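Local coordinates for putative exported protein (Bordetella pertussis Tohama I, PDB 2PFZ), which binds pyroglutamic acid as an extracytoplasmic solute receptor, probably delivering it to a tripartite ATP-independent periplasmic transporter, at residues A[16-21]-A[115-120]; A[34-39]-A[226-231]. All blocks are in the same frame, centred on the assembly; numbering follows the deposited sequence.

Interaction 1 of 2, residues A[16-21]-A[115-120]; sequences VENLTQ and YSVAWP. With PCA (pyroglutamic acid), chain B.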
loop_
_atom_site.group_PDB
_atom_site.type_symbol
_atom_site.label_atom_id
_atom_site.label_comp_id
_atom_site.label_asym_id
_atom_site.label_seq_id
_atom_site.Cartn_x
_atom_site.Cartn_y
_atom_site.Cartn_z
ATOM N N VAL A 16 3.453 -6.233 -8.683
ATOM C CA VAL A 16 4.628 -6.430 -9.550
ATOM C C VAL A 16 4.231 -7.177 -10.826
ATOM O O VAL A 16 4.734 -6.862 -11.926
ATOM C CB VAL A 16 5.780 -7.130 -8.804
ATOM C CG1 VAL A 16 7.045 -7.159 -9.664
ATOM C CG2 VAL A 16 6.077 -6.387 -7.488
ATOM N N GLU A 17 3.358 -8.178 -10.680
ATOM C CA GLU A 17 2.673 -8.767 -11.833
ATOM C C GLU A 17 2.086 -7.649 -12.705
ATOM O O GLU A 17 2.268 -7.663 -13.919
ATOM C CB GLU A 17 1.564 -9.725 -11.395
ATOM C CG GLU A 17 0.798 -10.357 -12.577
ATOM C CD GLU A 17 -0.273 -11.362 -12.123
ATOM O OE1 GLU A 17 -1.052 -11.867 -12.985
ATOM O OE2 GLU A 17 -0.343 -11.651 -10.904
ATOM N N ASN A 18 1.412 -6.673 -12.090
ATOM C CA ASN A 18 0.820 -5.545 -12.845
ATOM C C ASN A 18 1.918 -4.691 -13.483
ATOM O O ASN A 18 1.794 -4.238 -14.644
ATOM C CB ASN A 18 -0.056 -4.669 -11.928
ATOM C CG ASN A 18 -0.921 -3.697 -12.679
ATOM O OD1 ASN A 18 -1.519 -4.031 -13.705
ATOM N ND2 ASN A 18 -1.026 -2.493 -12.160
ATOM N N LEU A 19 2.973 -4.424 -12.703
ATOM C CA LEU A 19 4.085 -3.586 -13.197
ATOM C C LEU A 19 4.741 -4.231 -14.420
ATOM O O LEU A 19 5.191 -3.533 -15.341
ATOM C CB LEU A 19 5.157 -3.374 -12.120
ATOM C CG LEU A 19 4.844 -2.292 -11.081
ATOM C CD1 LEU A 19 5.747 -2.493 -9.843
ATOM C CD2 LEU A 19 5.067 -0.915 -11.681
ATOM N N THR A 20 4.810 -5.558 -14.391
ATOM C CA THR A 20 5.385 -6.363 -15.478
ATOM C C THR A 20 4.581 -6.169 -16.773
ATOM O O THR A 20 5.156 -5.938 -17.848
ATOM C CB THR A 20 5.536 -7.844 -15.054
ATOM O OG1 THR A 20 6.468 -7.923 -13.968
ATOM C CG2 THR A 20 6.067 -8.714 -16.199
ATOM N N GLN A 21 3.259 -6.211 -16.664
ATOM C CA GLN A 21 2.393 -5.908 -17.816
ATOM C C GLN A 21 2.502 -4.446 -18.244
ATOM O O GLN A 21 2.474 -4.141 -19.441
ATOM C CB GLN A 21 0.934 -6.272 -17.528
ATOM C CG GLN A 21 0.021 -6.242 -18.770
ATOM C CD GLN A 21 0.584 -7.020 -19.958
ATOM O OE1 GLN A 21 0.857 -6.446 -21.019
ATOM N NE2 GLN A 21 0.775 -8.321 -19.785
ATOM N N TYR A 115 0.139 6.339 -11.625
ATOM C CA TYR A 115 -1.063 5.619 -11.244
ATOM C C TYR A 115 -0.933 5.101 -9.821
ATOM O O TYR A 115 0.162 5.069 -9.283
ATOM C CB TYR A 115 -1.357 4.507 -12.218
ATOM C CG TYR A 115 -0.450 3.302 -12.169
ATOM C CD1 TYR A 115 0.683 3.218 -12.992
ATOM C CD2 TYR A 115 -0.753 2.204 -11.338
ATOM C CE1 TYR A 115 1.487 2.087 -12.987
ATOM C CE2 TYR A 115 0.051 1.055 -11.339
ATOM C CZ TYR A 115 1.172 1.017 -12.164
ATOM O OH TYR A 115 1.981 -0.104 -12.173
ATOM N N SER A 116 -2.063 4.747 -9.211
ATOM C CA SER A 116 -2.068 4.286 -7.823
ATOM C C SER A 116 -3.039 3.115 -7.700
ATOM O O SER A 116 -4.144 3.177 -8.260
ATOM C CB SER A 116 -2.493 5.423 -6.884
ATOM O OG SER A 116 -2.419 5.058 -5.491
ATOM N N VAL A 117 -2.611 2.034 -7.035
ATOM C CA VAL A 117 -3.514 0.914 -6.833
ATOM C C VAL A 117 -3.576 0.419 -5.403
ATOM O O VAL A 117 -2.583 0.414 -4.705
ATOM C CB VAL A 117 -3.456 -0.243 -7.911
ATOM C CG1 VAL A 117 -2.507 0.018 -9.129
ATOM C CG2 VAL A 117 -3.374 -1.640 -7.325
ATOM N N ALA A 118 -4.775 0.040 -4.982
ATOM C CA ALA A 118 -4.988 -0.399 -3.608
ATOM C C ALA A 118 -4.542 -1.836 -3.416
ATOM O O ALA A 118 -4.844 -2.696 -4.233
ATOM C CB ALA A 118 -6.469 -0.276 -3.233
ATOM N N TRP A 119 -3.826 -2.073 -2.320
ATOM C CA TRP A 119 -3.634 -3.413 -1.770
ATOM C C TRP A 119 -5.010 -3.897 -1.282
ATOM O O TRP A 119 -5.911 -3.087 -1.061
ATOM C CB TRP A 119 -2.701 -3.344 -0.553
ATOM C CG TRP A 119 -1.226 -3.185 -0.850
ATOM C CD1 TRP A 119 -0.539 -2.018 -0.999
ATOM C CD2 TRP A 119 -0.277 -4.233 -0.960
ATOM N NE1 TRP A 119 0.800 -2.268 -1.202
ATOM C CE2 TRP A 119 0.988 -3.632 -1.206
ATOM C CE3 TRP A 119 -0.365 -5.626 -0.914
ATOM C CZ2 TRP A 119 2.147 -4.379 -1.367
ATOM C CZ3 TRP A 119 0.789 -6.371 -1.083
ATOM C CH2 TRP A 119 2.033 -5.744 -1.295
ATOM N N PRO A 120 -5.178 -5.222 -1.107
ATOM C CA PRO A 120 -6.441 -5.747 -0.550
ATOM C C PRO A 120 -6.731 -5.307 0.901
ATOM O O PRO A 120 -5.850 -4.784 1.600
ATOM C CB PRO A 120 -6.265 -7.256 -0.672
ATOM C CG PRO A 120 -5.189 -7.399 -1.821
ATOM C CD PRO A 120 -4.264 -6.309 -1.496
HETATM N N PCA B . 1.234 -5.718 2.143
HETATM C CA PCA B . 2.340 -4.748 2.266
HETATM C CB PCA B . 1.806 -3.337 2.515
HETATM C CG PCA B . 0.296 -3.464 2.588
HETATM C CD PCA B . 0.044 -4.914 2.296
HETATM O OE PCA B . -1.093 -5.390 2.154
HETATM C C PCA B . 3.141 -5.153 3.482
HETATM O O PCA B . 4.295 -4.744 3.668
HETATM O OXT PCA B . 2.615 -5.917 4.308
HETATM O O HOH W 1 1.273 -2.026 -10.267
#
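Tyr-115 holds its ring between its own backbone N and carbonyl carbon (chi1 72°), which sends the phenol off the strand toward helix 16-21, while Asn-18 turns CG away from its N (chi1 -167°) to meet it from the opposite direction. In this DctP-family periplasmic binding protein the two belong to one lobe, where helix segment 16-21 runs roughly antiparallel to strand segment 115-118, their axes 11.4 Å apart at closest approach. The amide of Asn-18 stands nearly upright to the tyrosine ring, planes 81° apart, with ND2 3.8 Å from Tyr-115 CE2. No direct hydrogen bond joins the segments; a water does so instead, 3.0 Å from Asn-18 ND2, which donates to it, and 2.8 Å from Tyr-115 OH, sitting in the ring plane at its edge. Helix 222-256 completes the grip: ND2 also bonds Ala-235 O and OD1 takes Arg-238 NH1, so bonds at both ends fix the amide's rotation. Leu-19 supplies the apolar side, its CD2 pressed to 3.2 Å from Tyr-115 OH. Beyond the strand's end the chain enters the ligand pocket, where the indole of Trp-119, its NE1 bonded to Asn-208 OD1, forms a wall. Pyroglutamic acid lies over one face of this indole, shifted toward the rim, with PCA CD 3.3 Å above the ring plane.

Interaction 2 of 2, residues A[34-39]-A[226-231]; sequences LKITLH and QALKKA
Leu-34 and Ile-36 reach across to a single side chain, Leu-228, and that trio of aliphatic groups makes the whole contact. The strand side belongs to a beta-alpha-beta unit of the periplasmic binding fold: strand 2-6, helix 14-30 and strand 35-39, the two strands lying parallel. The long helix 222-256 comes back from far along the sequence and packs against this unit. At the packed end, Leu-228 CD1 meets Leu-34 CD2 at 4.2 Å and Ile-36 CD1 at 4.4 Å. The extended end of Ile-36 (chi2 163°) carries its CD1 toward the helix, past the branch point. Neighbours thicken the packing, since Leu-228 also rests on Trp-3 and Phe-217, Leu-34 on Val-26, and Ile-36 on Val-23 and Leu-5. No hydrogen bond passes between the segments, so dispersion and the burial of methyl groups are what join them directly.

Away from these three residues the fit is looser, and only 85 Å² is buried in all. Ala-227 points its methyl toward segment 34-39, but its CB stays 6.7 Å from Leu-34 CB. Lys-35 alternates to the exposed side of the strand, where NZ forms a salt bridge with Asp-27 of helix 14-30. On the helix, Gln-226, Lys-229 and Lys-230 occupy the solvent side, giving this segment a greasy inner face and a polar, partly cationic outer one. The methyl groups themselves close into a nearly equilateral triangle, because Leu-34 CD2 and Ile-36 CD1, two residues apart in the chain, lie 4.5 Å from each other with Leu-228 CD1 at the third corner.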
loop_
_atom_site.group_PDB
_atom_site.type_symbol
_atom_site.label_atom_id
_atom_site.label_comp_id
_atom_site.label_asym_id
_atom_site.label_seq_id
_atom_site.Cartn_x
_atom_site.Cartn_y
_atom_site.Cartn_z
ATOM N N LEU A 34 10.493 3.622 -25.306
ATOM C CA LEU A 34 10.715 3.653 -23.862
ATOM C C LEU A 34 10.740 2.245 -23.285
ATOM O O LEU A 34 9.719 1.548 -23.278
ATOM C CB LEU A 34 9.673 4.525 -23.161
ATOM C CG LEU A 34 9.788 4.705 -21.635
ATOM C CD1 LEU A 34 11.202 5.139 -21.238
ATOM C CD2 LEU A 34 8.725 5.681 -21.104
ATOM N N LYS A 35 11.912 1.845 -22.793
ATOM C CA LYS A 35 12.073 0.517 -22.207
ATOM C C LYS A 35 12.321 0.646 -20.726
ATOM O O LYS A 35 13.279 1.281 -20.316
ATOM C CB LYS A 35 13.194 -0.276 -22.870
ATOM C CG LYS A 35 12.969 -0.466 -24.386
ATOM C CD LYS A 35 13.304 -1.869 -24.817
ATOM C CE LYS A 35 13.395 -1.982 -26.337
ATOM N NZ LYS A 35 12.064 -1.970 -26.998
ATOM N N ILE A 36 11.444 0.046 -19.930
ATOM C CA ILE A 36 11.567 0.150 -18.478
ATOM C C ILE A 36 12.008 -1.186 -17.894
ATOM O O ILE A 36 11.405 -2.232 -18.159
ATOM C CB ILE A 36 10.275 0.663 -17.802
ATOM C CG1 ILE A 36 9.896 2.039 -18.337
ATOM C CG2 ILE A 36 10.438 0.711 -16.254
ATOM C CD1 ILE A 36 8.442 2.441 -18.035
ATOM N N THR A 37 13.086 -1.132 -17.132
ATOM C CA THR A 37 13.591 -2.275 -16.431
ATOM C C THR A 37 13.104 -2.213 -15.000
ATOM O O THR A 37 13.314 -1.207 -14.301
ATOM C CB THR A 37 15.126 -2.281 -16.455
ATOM O OG1 THR A 37 15.561 -2.354 -17.809
ATOM C CG2 THR A 37 15.675 -3.484 -15.717
ATOM N N LEU A 38 12.447 -3.295 -14.584
ATOM C CA LEU A 38 11.946 -3.431 -13.222
ATOM C C LEU A 38 12.996 -4.052 -12.333
ATOM O O LEU A 38 13.636 -5.041 -12.712
ATOM C CB LEU A 38 10.733 -4.356 -13.204
ATOM C CG LEU A 38 9.397 -3.871 -13.755
ATOM C CD1 LEU A 38 8.432 -5.039 -13.609
ATOM C CD2 LEU A 38 8.897 -2.661 -12.976
ATOM N N HIS A 39 13.153 -3.484 -11.139
ATOM C CA HIS A 39 14.065 -4.027 -10.147
ATOM C C HIS A 39 13.254 -4.453 -8.960
ATOM O O HIS A 39 12.865 -3.622 -8.142
ATOM C CB HIS A 39 15.076 -2.971 -9.752
ATOM C CG HIS A 39 16.028 -2.659 -10.856
ATOM N ND1 HIS A 39 15.771 -1.703 -11.816
ATOM C CD2 HIS A 39 17.201 -3.234 -11.197
ATOM C CE1 HIS A 39 16.768 -1.678 -12.684
ATOM N NE2 HIS A 39 17.647 -2.598 -12.329
ATOM N N GLN A 226 2.738 10.357 -24.123
ATOM C CA GLN A 226 1.344 9.934 -24.175
ATOM C C GLN A 226 1.229 8.432 -24.063
ATOM O O GLN A 226 0.301 7.933 -23.427
ATOM C CB GLN A 226 0.630 10.500 -25.413
ATOM C CG GLN A 226 0.416 12.021 -25.320
ATOM C CD GLN A 226 -0.159 12.451 -23.962
ATOM O OE1 GLN A 226 -1.345 12.251 -23.688
ATOM N NE2 GLN A 226 0.691 13.038 -23.104
ATOM N N ALA A 227 2.196 7.719 -24.622
ATOM C CA ALA A 227 2.261 6.264 -24.496
ATOM C C ALA A 227 2.408 5.844 -23.008
ATOM O O ALA A 227 1.729 4.928 -22.537
ATOM C CB ALA A 227 3.408 5.735 -25.309
ATOM N N LEU A 228 3.298 6.527 -22.296
ATOM C CA LEU A 228 3.467 6.329 -20.857
ATOM C C LEU A 228 2.198 6.636 -20.056
ATOM O O LEU A 228 1.791 5.844 -19.226
ATOM C CB LEU A 228 4.634 7.167 -20.347
ATOM C CG LEU A 228 4.952 7.029 -18.854
ATOM C CD1 LEU A 228 5.409 5.612 -18.447
ATOM C CD2 LEU A 228 5.962 8.102 -18.478
ATOM N N LYS A 229 1.571 7.776 -20.296
ATOM C CA LYS A 229 0.339 8.080 -19.584
ATOM C C LYS A 229 -0.752 7.044 -19.889
ATOM O O LYS A 229 -1.452 6.593 -18.985
ATOM C CB LYS A 229 -0.143 9.502 -19.881
ATOM C CG LYS A 229 0.643 10.590 -19.142
ATOM C CD LYS A 229 0.022 11.953 -19.381
ATOM C CE LYS A 229 0.507 12.965 -18.328
ATOM N NZ LYS A 229 -0.349 14.209 -18.266
ATOM N N LYS A 230 -0.881 6.639 -21.147
ATOM C CA LYS A 230 -1.902 5.629 -21.481
ATOM C C LYS A 230 -1.595 4.284 -20.846
ATOM O O LYS A 230 -2.507 3.592 -20.348
ATOM C CB LYS A 230 -2.093 5.488 -22.995
ATOM C CG LYS A 230 -2.525 6.797 -23.629
ATOM C CD LYS A 230 -2.414 6.776 -25.163
ATOM C CE LYS A 230 -3.786 6.698 -25.803
ATOM N NZ LYS A 230 -3.733 7.145 -27.236
ATOM N N ALA A 231 -0.314 3.909 -20.860
ATOM C CA ALA A 231 0.082 2.660 -20.219
ATOM C C ALA A 231 -0.232 2.757 -18.716
ATOM O O ALA A 231 -0.686 1.783 -18.108
ATOM C CB ALA A 231 1.554 2.402 -20.437
#

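Interactions 1 and 2 sit in the same lobe with centres about 14 Å apart, and helix 222-256 serves both: Leu-228 meets the strand in interaction 2, while a later part of that helix holds Asn-18 of interaction 1. Helix 14-30 leads along the chain into strand 35-39, and the contacts touch there, Leu-38 CD1 lying 3.5 Å from Thr-20 OG1 and 3.9 Å from Leu-19 C. Interaction 1 leads to the ligand through Trp-119; Arg-142, Ser-181, Ser-182 and Thr-185 hydrogen-bond the pyroglutamic acid. Interaction 2 is more peripheral, its centre about 21 Å from the centre of the chain, against about 10 Å for that of interaction 1, and is plain packing.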